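Local coordinates for protein toxin PAU_02230 (Photorhabdus asymbiotica subsp. asymbiotica ATCC 43949, PDB 6HV6) that acts as a bacterial toxin, the crystallised part being a mixed helix-and-strand protein with a six-stranded antiparallel sheet flanked by helices, at residues 64-69 with 166-171; 112-117 with 149-154; 289-294 with 308-313. The protein carries 1 engineered substitution. One frame throughout, in Å; residues are numbered along the deposited sequence.

Contact 1: 64-69 with 166-171; sequences KEITIS and TAKDAQ. With EDO (1,2-ethanediol), chain B.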
loop_
_atom_site.group_PDB
_atom_site.type_symbol
_atom_site.label_atom_id
_atom_site.label_comp_id
_atom_site.label_asym_id
_atom_site.label_seq_id
_atom_site.Cartn_x
_atom_site.Cartn_y
_atom_site.Cartn_z
ATOM N N LYS A 64 -2.704 5.586 -21.102
ATOM C CA LYS A 64 -4.056 6.132 -21.149
ATOM C C LYS A 64 -4.966 5.519 -20.070
ATOM O O LYS A 64 -5.749 6.214 -19.414
ATOM C CB LYS A 64 -4.647 5.912 -22.536
ATOM N N GLU A 65 -4.853 4.208 -19.891
ATOM C CA GLU A 65 -5.677 3.487 -18.935
ATOM C C GLU A 65 -4.880 2.296 -18.428
ATOM O O GLU A 65 -4.159 1.657 -19.198
ATOM C CB GLU A 65 -6.989 3.028 -19.578
ATOM C CG GLU A 65 -7.924 2.269 -18.653
ATOM C CD GLU A 65 -9.038 1.560 -19.407
ATOM O OE1 GLU A 65 -8.745 0.586 -20.134
ATOM O OE2 GLU A 65 -10.205 1.986 -19.283
ATOM N N ILE A 66 -4.997 2.007 -17.137
ATOM C CA ILE A 66 -4.311 0.871 -16.533
ATOM C C ILE A 66 -5.315 0.088 -15.705
ATOM O O ILE A 66 -6.034 0.667 -14.881
ATOM C CB ILE A 66 -3.115 1.314 -15.670
ATOM C CG1 ILE A 66 -2.065 1.994 -16.558
ATOM C CG2 ILE A 66 -2.519 0.114 -14.926
ATOM C CD1 ILE A 66 -1.032 2.782 -15.798
ATOM N N THR A 67 -5.366 -1.223 -15.928
ATOM C CA THR A 67 -6.242 -2.126 -15.192
ATOM C C THR A 67 -5.420 -2.917 -14.185
ATOM O O THR A 67 -4.465 -3.606 -14.563
ATOM C CB THR A 67 -6.974 -3.063 -16.149
ATOM O OG1 THR A 67 -7.814 -2.284 -17.004
ATOM C CG2 THR A 67 -7.828 -4.044 -15.380
ATOM N N ILE A 68 -5.783 -2.802 -12.909
ATOM C CA ILE A 68 -5.128 -3.519 -11.817
ATOM C C ILE A 68 -6.166 -4.460 -11.215
ATOM O O ILE A 68 -7.054 -4.024 -10.468
ATOM C CB ILE A 68 -4.572 -2.578 -10.743
ATOM C CG1 ILE A 68 -3.578 -1.583 -11.339
ATOM C CG2 ILE A 68 -3.921 -3.395 -9.638
ATOM C CD1 ILE A 68 -2.288 -2.212 -11.767
ATOM N N SER A 69 -6.056 -5.749 -11.533
ATOM C CA SER A 69 -6.890 -6.798 -10.941
ATOM C C SER A 69 -8.377 -6.482 -11.073
ATOM O O SER A 69 -9.156 -6.589 -10.125
ATOM C CB SER A 69 -6.496 -7.043 -9.486
ATOM O OG SER A 69 -5.176 -7.583 -9.428
ATOM N N THR A 166 0.113 5.129 -8.694
ATOM C CA THR A 166 0.332 3.852 -8.008
ATOM C C THR A 166 0.128 2.682 -8.961
ATOM O O THR A 166 0.933 1.739 -8.984
ATOM C CB THR A 166 -0.594 3.723 -6.802
ATOM O OG1 THR A 166 -0.356 4.818 -5.908
ATOM C CG2 THR A 166 -0.334 2.393 -6.074
ATOM N N ALA A 167 -0.937 2.730 -9.765
ATOM C CA ALA A 167 -1.164 1.678 -10.753
ATOM C C ALA A 167 0.017 1.568 -11.711
ATOM O O ALA A 167 0.468 0.461 -12.033
ATOM C CB ALA A 167 -2.463 1.950 -11.514
ATOM N N LYS A 168 0.546 2.708 -12.158
ATOM C CA LYS A 168 1.714 2.691 -13.037
ATOM C C LYS A 168 2.931 2.098 -12.334
ATOM O O LYS A 168 3.704 1.340 -12.938
ATOM C CB LYS A 168 2.006 4.106 -13.527
ATOM C CG LYS A 168 2.718 4.173 -14.853
ATOM C CD LYS A 168 2.424 5.498 -15.557
ATOM C CE LYS A 168 3.018 6.671 -14.810
ATOM N NZ LYS A 168 4.507 6.613 -14.833
ATOM N N ASP A 169 3.130 2.448 -11.063
ATOM C CA ASP A 169 4.211 1.851 -10.286
ATOM C C ASP A 169 4.037 0.340 -10.175
ATOM O O ASP A 169 5.019 -0.415 -10.234
ATOM C CB ASP A 169 4.257 2.456 -8.880
ATOM C CG ASP A 169 4.612 3.937 -8.870
ATOM O OD1 ASP A 169 5.052 4.465 -9.911
ATOM O OD2 ASP A 169 4.444 4.567 -7.799
ATOM N N ALA A 170 2.800 -0.115 -9.961
ATOM C CA ALA A 170 2.545 -1.549 -9.849
ATOM C C ALA A 170 2.814 -2.260 -11.173
ATOM O O ALA A 170 3.388 -3.353 -11.193
ATOM C CB ALA A 170 1.111 -1.781 -9.383
ATOM N N GLN A 171 2.416 -1.649 -12.297
ATOM C CA GLN A 171 2.702 -2.267 -13.590
ATOM C C GLN A 171 4.201 -2.333 -13.854
ATOM O O GLN A 171 4.706 -3.328 -14.386
ATOM C CB GLN A 171 2.000 -1.507 -14.711
ATOM C CG GLN A 171 0.607 -2.008 -14.978
ATOM C CD GLN A 171 0.135 -1.666 -16.374
ATOM O OE1 GLN A 171 0.687 -0.778 -17.027
ATOM N NE2 GLN A 171 -0.887 -2.377 -16.844
HETATM C C1 EDO B . 3.443 1.965 -5.136
HETATM O O1 EDO B . 3.585 3.336 -5.536
HETATM C C2 EDO B . 3.388 1.886 -3.615
HETATM O O2 EDO B . 4.703 2.037 -3.069
HETATM O O HOH W 1 -3.842 -2.175 -18.301
#
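Ala167 meets Ile66 and Ile68 where the two-stranded antiparallel hairpin of 65-68 and 71-74 lies against the long helix 144-176, the strand running at 68° to the helix segment. The methyl of Ala167 faces the strand and rests on both isoleucines, with its CB 3.7 Å from CG1 of Ile68 and 3.9 Å from CG2 of Ile66. A small residue suits this place because it lets the backbones draw close, the CA atoms of Ala167 and Ile68 being 6.6 Å apart. Alternate residues of the strand turn to the helix, so Thr67 between the isoleucines points away from it. At Lys168 the start of the side chain is apolar enough to receive the tip of Ile66, whose CD1 lies 3.9 Å from Lys168 CA, while the charged end leads away from the strand. One turn after Ala167, Ala170 presents its CB to CD1 of Ile68; Leu185 of strand 182-185 and Pro187, just after it, also border these two side chains. Gln171 closes the row with an extended chain that crosses Ile66 and turns the flat of its amide to it. In Ile66, CG2 stands anti to the backbone N (chi1 -64° for CG1), which brings this methyl over the amide face, 3.5 Å from CD of Gln171. At the polar margin a water, and no direct hydrogen bond, links the two segments: it accepts from Thr67 N at 3.0 Å and, weakly, from Gln171 NE2 at 3.3 Å.

Contact 2: 112-117 with 149-154; sequences TGKEDY and VLAGKM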
loop_
_atom_site.group_PDB
_atom_site.type_symbol
_atom_site.label_atom_id
_atom_site.label_comp_id
_atom_site.label_asym_id
_atom_site.label_seq_id
_atom_site.Cartn_x
_atom_site.Cartn_y
_atom_site.Cartn_z
ATOM N N THR A 112 -9.825 25.143 7.733
ATOM C CA THR A 112 -11.222 25.569 7.730
ATOM C C THR A 112 -11.784 25.610 6.311
ATOM O O THR A 112 -12.871 25.082 6.044
ATOM C CB THR A 112 -11.339 26.935 8.408
ATOM O OG1 THR A 112 -10.915 26.820 9.778
ATOM C CG2 THR A 112 -12.775 27.423 8.365
ATOM N N GLY A 113 -11.041 26.207 5.378
ATOM C CA GLY A 113 -11.493 26.211 3.994
ATOM C C GLY A 113 -11.580 24.812 3.400
ATOM O O GLY A 113 -12.543 24.473 2.709
ATOM N N LYS A 114 -10.589 23.970 3.686
ATOM C CA LYS A 114 -10.594 22.633 3.112
ATOM C C LYS A 114 -11.801 21.822 3.585
ATOM O O LYS A 114 -12.354 21.031 2.819
ATOM C CB LYS A 114 -9.297 21.919 3.467
ATOM C CG LYS A 114 -9.091 20.591 2.758
ATOM C CD LYS A 114 -7.679 20.075 3.004
ATOM C CE LYS A 114 -7.463 18.709 2.386
ATOM N NZ LYS A 114 -6.097 18.220 2.699
ATOM N N GLU A 115 -12.241 22.020 4.823
ATOM C CA GLU A 115 -13.401 21.275 5.302
ATOM C C GLU A 115 -14.716 21.916 4.892
ATOM O O GLU A 115 -15.759 21.260 4.945
ATOM C CB GLU A 115 -13.346 21.145 6.819
ATOM C CG GLU A 115 -12.187 20.304 7.276
ATOM C CD GLU A 115 -12.142 20.137 8.775
ATOM O OE1 GLU A 115 -13.208 20.236 9.426
ATOM O OE2 GLU A 115 -11.029 19.905 9.295
ATOM N N ASP A 116 -14.696 23.184 4.513
ATOM C CA ASP A 116 -15.890 23.888 4.071
ATOM C C ASP A 116 -15.773 24.248 2.600
ATOM O O ASP A 116 -16.104 25.362 2.182
ATOM C CB ASP A 116 -16.127 25.132 4.915
ATOM C CG ASP A 116 -17.566 25.577 4.886
ATOM O OD1 ASP A 116 -18.443 24.746 4.553
ATOM O OD2 ASP A 116 -17.810 26.757 5.177
ATOM N N TYR A 117 -15.288 23.293 1.801
ATOM C CA TYR A 117 -14.896 23.594 0.438
ATOM C C TYR A 117 -16.086 23.786 -0.481
ATOM O O TYR A 117 -15.893 24.209 -1.620
ATOM C CB TYR A 117 -13.993 22.494 -0.117
ATOM C CG TYR A 117 -14.663 21.151 -0.274
ATOM C CD1 TYR A 117 -14.691 20.239 0.780
ATOM C CD2 TYR A 117 -15.236 20.773 -1.480
ATOM C CE1 TYR A 117 -15.287 19.011 0.645
ATOM C CE2 TYR A 117 -15.841 19.534 -1.624
ATOM C CZ TYR A 117 -15.857 18.662 -0.550
ATOM O OH TYR A 117 -16.448 17.432 -0.664
ATOM N N VAL A 149 -9.929 25.657 0.462
ATOM C CA VAL A 149 -11.127 25.373 -0.327
ATOM C C VAL A 149 -10.754 24.680 -1.633
ATOM O O VAL A 149 -11.370 23.685 -2.027
ATOM C CB VAL A 149 -11.909 26.676 -0.595
ATOM C CG1 VAL A 149 -12.943 26.459 -1.694
ATOM C CG2 VAL A 149 -12.588 27.177 0.684
ATOM N N LEU A 150 -9.740 25.206 -2.328
ATOM C CA LEU A 150 -9.328 24.634 -3.605
ATOM C C LEU A 150 -8.823 23.214 -3.426
ATOM O O LEU A 150 -9.149 22.330 -4.221
ATOM C CB LEU A 150 -8.241 25.507 -4.254
ATOM C CG LEU A 150 -8.765 26.796 -4.881
ATOM C CD1 LEU A 150 -7.628 27.813 -5.122
ATOM C CD2 LEU A 150 -9.519 26.493 -6.192
ATOM N N ALA A 151 -8.012 22.983 -2.390
ATOM C CA ALA A 151 -7.598 21.623 -2.074
ATOM C C ALA A 151 -8.808 20.732 -1.822
ATOM O O ALA A 151 -8.847 19.582 -2.274
ATOM C CB ALA A 151 -6.683 21.629 -0.856
ATOM N N GLY A 152 -9.811 21.246 -1.107
ATOM C CA GLY A 152 -11.023 20.468 -0.904
ATOM C C GLY A 152 -11.709 20.121 -2.212
ATOM O O GLY A 152 -12.080 18.968 -2.445
ATOM N N LYS A 153 -11.861 21.112 -3.097
ATOM C CA LYS A 153 -12.558 20.886 -4.363
ATOM C C LYS A 153 -11.780 19.964 -5.295
ATOM O O LYS A 153 -12.388 19.264 -6.116
ATOM C CB LYS A 153 -12.831 22.229 -5.059
ATOM C CG LYS A 153 -13.911 23.090 -4.363
ATOM C CD LYS A 153 -14.178 24.410 -5.138
ATOM C CE LYS A 153 -15.264 25.230 -4.443
ATOM N NZ LYS A 153 -16.600 24.549 -4.398
ATOM N N MET A 154 -10.451 19.959 -5.198
ATOM C CA MET A 154 -9.589 19.112 -6.017
ATOM C C MET A 154 -9.338 17.732 -5.423
ATOM O O MET A 154 -8.658 16.919 -6.060
ATOM C CB MET A 154 -8.238 19.793 -6.233
ATOM C CG MET A 154 -8.308 20.987 -7.199
ATOM S SD MET A 154 -6.650 21.626 -7.484
ATOM C CE MET A 154 -6.409 22.707 -6.087
#
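Gly113 and Val149 mark the tight side of this meeting between the end of helix 101-115 and an early turn of helix 144-176. The carbonyl oxygen Gly113 O touches Val149 CG2 at 3.4 Å and also receives a CA-H...O contact from Val149 CA at 3.5 Å, with 137° at the hydrogen. Gly113 has no side chain to keep the backbones apart, and the branched valine sets CG2 against the glycine backbone. Its other methyl, CG1, reaches Tyr117, just past the helix end.

Gly152 is equally bare, and has to be: a side-chain carbon there would run into Tyr117 CB and Lys114 O. The tyrosine CB sits 3.7 Å from Gly152 CA, and Gly152 C lies over one face of the ring, 3.7 Å from CD2. With CG of Tyr117 placed between its backbone N and carbonyl carbon (chi1 65°), the ring lies along the glycine backbone. The carbonyl of Tyr117, beyond the helix end, is gripped by Lys153: NZ donates to Tyr117 O at 2.9 Å, in the carbonyl plane, after a bend at the last torsion of an otherwise extended chain. The same ammonium also bonds Asn126 OD1.

The outer side is looser. Lys114 runs fully extended past Ala151, its CG no nearer than 4.0 Å to Gly152 N, so that it lends methylene groups to the contact, and Asp116, an exposed residue, points away from the other helix. The lysine-to-carbonyl bond is an addition of this site to a familiar motif, close helix packing through glycines with a CA-H...O contact.

Contact 3: 289-294 with 308-313; sequences HTMLIS and YDPNYG. With EDO (1,2-ethanediol), chain G.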
loop_
_atom_site.group_PDB
_atom_site.type_symbol
_atom_site.label_atom_id
_atom_site.label_comp_id
_atom_site.label_asym_id
_atom_site.label_seq_id
_atom_site.Cartn_x
_atom_site.Cartn_y
_atom_site.Cartn_z
ATOM N N HIS A 289 8.157 -1.724 7.303
ATOM C CA HIS A 289 7.514 -2.509 6.259
ATOM C C HIS A 289 7.612 -3.983 6.610
ATOM O O HIS A 289 8.522 -4.408 7.325
ATOM C CB HIS A 289 8.153 -2.244 4.884
ATOM C CG HIS A 289 7.330 -2.729 3.727
ATOM N ND1 HIS A 289 5.948 -2.680 3.721
ATOM C CD2 HIS A 289 7.694 -3.240 2.525
ATOM C CE1 HIS A 289 5.499 -3.169 2.575
ATOM N NE2 HIS A 289 6.538 -3.508 1.830
ATOM N N THR A 290 6.658 -4.756 6.106
ATOM C CA THR A 290 6.681 -6.200 6.260
ATOM C C THR A 290 6.374 -6.819 4.911
ATOM O O THR A 290 5.528 -6.317 4.168
ATOM C CB THR A 290 5.657 -6.684 7.294
ATOM O OG1 THR A 290 5.868 -6.012 8.536
ATOM C CG2 THR A 290 5.761 -8.214 7.500
ATOM N N MET A 291 7.070 -7.903 4.592
ATOM C CA MET A 291 6.832 -8.596 3.340
ATOM C C MET A 291 6.854 -10.092 3.642
ATOM O O MET A 291 6.950 -10.515 4.797
ATOM C CB MET A 291 7.868 -8.171 2.291
ATOM C CG MET A 291 7.786 -6.677 1.879
ATOM S SD MET A 291 9.344 -6.140 1.159
ATOM C CE MET A 291 10.343 -6.011 2.636
ATOM N N LEU A 292 6.797 -10.905 2.598
ATOM C CA LEU A 292 6.639 -12.334 2.804
ATOM C C LEU A 292 7.280 -13.069 1.643
ATOM O O LEU A 292 7.139 -12.648 0.490
ATOM C CB LEU A 292 5.148 -12.692 2.903
ATOM C CG LEU A 292 4.812 -14.178 2.956
ATOM C CD1 LEU A 292 5.001 -14.660 4.372
ATOM C CD2 LEU A 292 3.375 -14.384 2.462
ATOM N N ILE A 293 7.971 -14.170 1.939
ATOM C CA ILE A 293 8.434 -15.070 0.893
ATOM C C ILE A 293 8.024 -16.481 1.269
ATOM O O ILE A 293 8.013 -16.848 2.450
ATOM C CB ILE A 293 9.956 -14.966 0.641
ATOM C CG1 ILE A 293 10.754 -15.256 1.901
ATOM C CG2 ILE A 293 10.314 -13.574 0.137
ATOM C CD1 ILE A 293 12.220 -14.845 1.768
ATOM N N SER A 294 7.661 -17.267 0.262
ATOM C CA SER A 294 7.067 -18.564 0.526
ATOM C C SER A 294 7.528 -19.558 -0.520
ATOM O O SER A 294 7.944 -19.191 -1.621
ATOM C CB SER A 294 5.533 -18.483 0.536
ATOM O OG SER A 294 5.080 -17.633 1.574
ATOM N N TYR A 308 5.772 -11.864 -1.829
ATOM C CA TYR A 308 4.615 -10.990 -1.633
ATOM C C TYR A 308 5.090 -9.691 -0.996
ATOM O O TYR A 308 5.540 -9.688 0.158
ATOM C CB TYR A 308 3.554 -11.648 -0.750
ATOM C CG TYR A 308 2.394 -10.729 -0.347
ATOM C CD1 TYR A 308 1.840 -9.833 -1.249
ATOM C CD2 TYR A 308 1.855 -10.774 0.927
ATOM C CE1 TYR A 308 0.772 -9.013 -0.900
ATOM C CE2 TYR A 308 0.788 -9.943 1.284
ATOM C CZ TYR A 308 0.265 -9.077 0.370
ATOM O OH TYR A 308 -0.777 -8.266 0.729
ATOM N N ASP A 309 5.020 -8.594 -1.756
ATOM C CA ASP A 309 5.218 -7.259 -1.196
ATOM C C ASP A 309 3.865 -6.580 -1.112
ATOM O O ASP A 309 3.296 -6.219 -2.156
ATOM C CB ASP A 309 6.174 -6.428 -2.049
ATOM C CG ASP A 309 6.467 -5.048 -1.453
ATOM O OD1 ASP A 309 5.797 -4.627 -0.496
ATOM O OD2 ASP A 309 7.404 -4.387 -1.945
ATOM N N PRO A 310 3.314 -6.393 0.092
ATOM C CA PRO A 310 2.009 -5.718 0.228
ATOM C C PRO A 310 1.888 -4.400 -0.510
ATOM O O PRO A 310 0.770 -4.014 -0.859
ATOM C CB PRO A 310 1.900 -5.513 1.743
ATOM C CG PRO A 310 2.592 -6.735 2.305
ATOM C CD PRO A 310 3.798 -6.914 1.386
ATOM N N ASN A 311 3.002 -3.691 -0.755
ATOM C CA ASN A 311 2.922 -2.438 -1.502
ATOM C C ASN A 311 2.596 -2.661 -2.971
ATOM O O ASN A 311 2.120 -1.731 -3.630
ATOM C CB ASN A 311 4.242 -1.659 -1.394
ATOM C CG ASN A 311 4.354 -0.886 -0.103
ATOM O OD1 ASN A 311 3.349 -0.544 0.510
ATOM N ND2 ASN A 311 5.585 -0.607 0.323
ATOM N N TYR A 312 2.831 -3.870 -3.492
ATOM C CA TYR A 312 2.691 -4.125 -4.924
ATOM C C TYR A 312 1.836 -5.344 -5.253
ATOM O O TYR A 312 0.883 -5.245 -6.034
ATOM C CB TYR A 312 4.067 -4.301 -5.552
ATOM C CG TYR A 312 4.926 -3.075 -5.484
ATOM C CD1 TYR A 312 4.751 -2.032 -6.387
ATOM C CD2 TYR A 312 5.923 -2.956 -4.515
ATOM C CE1 TYR A 312 5.548 -0.913 -6.331
ATOM C CE2 TYR A 312 6.722 -1.836 -4.456
ATOM C CZ TYR A 312 6.528 -0.817 -5.366
ATOM O OH TYR A 312 7.331 0.304 -5.328
ATOM N N GLY A 313 2.167 -6.489 -4.687
ATOM C CA GLY A 313 1.494 -7.723 -5.055
ATOM C C GLY A 313 2.433 -8.912 -4.892
ATOM O O GLY A 313 3.367 -8.866 -4.092
HETATM C C1 EDO G . 7.255 1.284 3.408
HETATM O O1 EDO G . 5.998 1.157 2.735
HETATM C C2 EDO G . 8.370 1.368 2.377
HETATM O O2 EDO G . 8.182 2.542 1.579
#
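His289 and Asp309 are joined at the open end of a beta hairpin, strands 289-296 and 304-309, within the six-stranded antiparallel sheet. NE2 of the imidazole donates to Asp309 OD1 at 2.7 Å; the oxygen lies in the ring plane and is approached on its syn side but from out of the carboxylate plane (33°), while ring and carboxylate planes stand 52° apart. Both side chains have CG anti to the backbone N (chi1 -165° in His289), which carries them across to each other. Met291 runs alongside Asp309, its CG 3.7 Å from OD1, and its CB packs near Tyr308 O.

The next shell fixes these groups. Leu292 and Tyr308 form an antiparallel hydrogen-bonded pair, Leu292 N to Tyr308 O at 3.0 Å and Tyr308 N to Leu292 O at 2.8 Å, which sets the strands in register. Pro310 then turns the chain, its CD 3.3 Å from Thr290 O. The carboxylate has further support: OD2 bonds the hydroxyl of Tyr334, and the backbone N of Asn311 closes an Asx turn on OD1 from the opposite face of the carboxylate to His289. Tyr312 and Gly313 both face Asp309 in a classic beta bulge, each donating its backbone N to Asp309 O. The Asn311 amide, also bonded to Tyr334 and to Gln188, lies almost parallel to the imidazole, with ND2 above the ring toward its rim and bonded to O1 of 1,2-ethanediol at 3.0 Å.

Overall arrangement
Contact 3 is the buried one, lying in the central sheet, and it combines buried polar groups bonded to one another with apolar packing between neighbouring strands. Contacts 1 and 2 are only partly buried and both use helix 144-176, at places whose centres lie 28 Å apart; along the chain, contact 2 is nested within the loop that contact 1 closes. Contact 1 is apolar side-chain packing with a water at its margin, whereas contact 2 sits farthest from the chain centre and relies on glycine backbones and a lysine-to-carbonyl bond. Contacts 1 and 3 touch where the ring of Tyr312 packs on the backbone of Asp169 and Ala170.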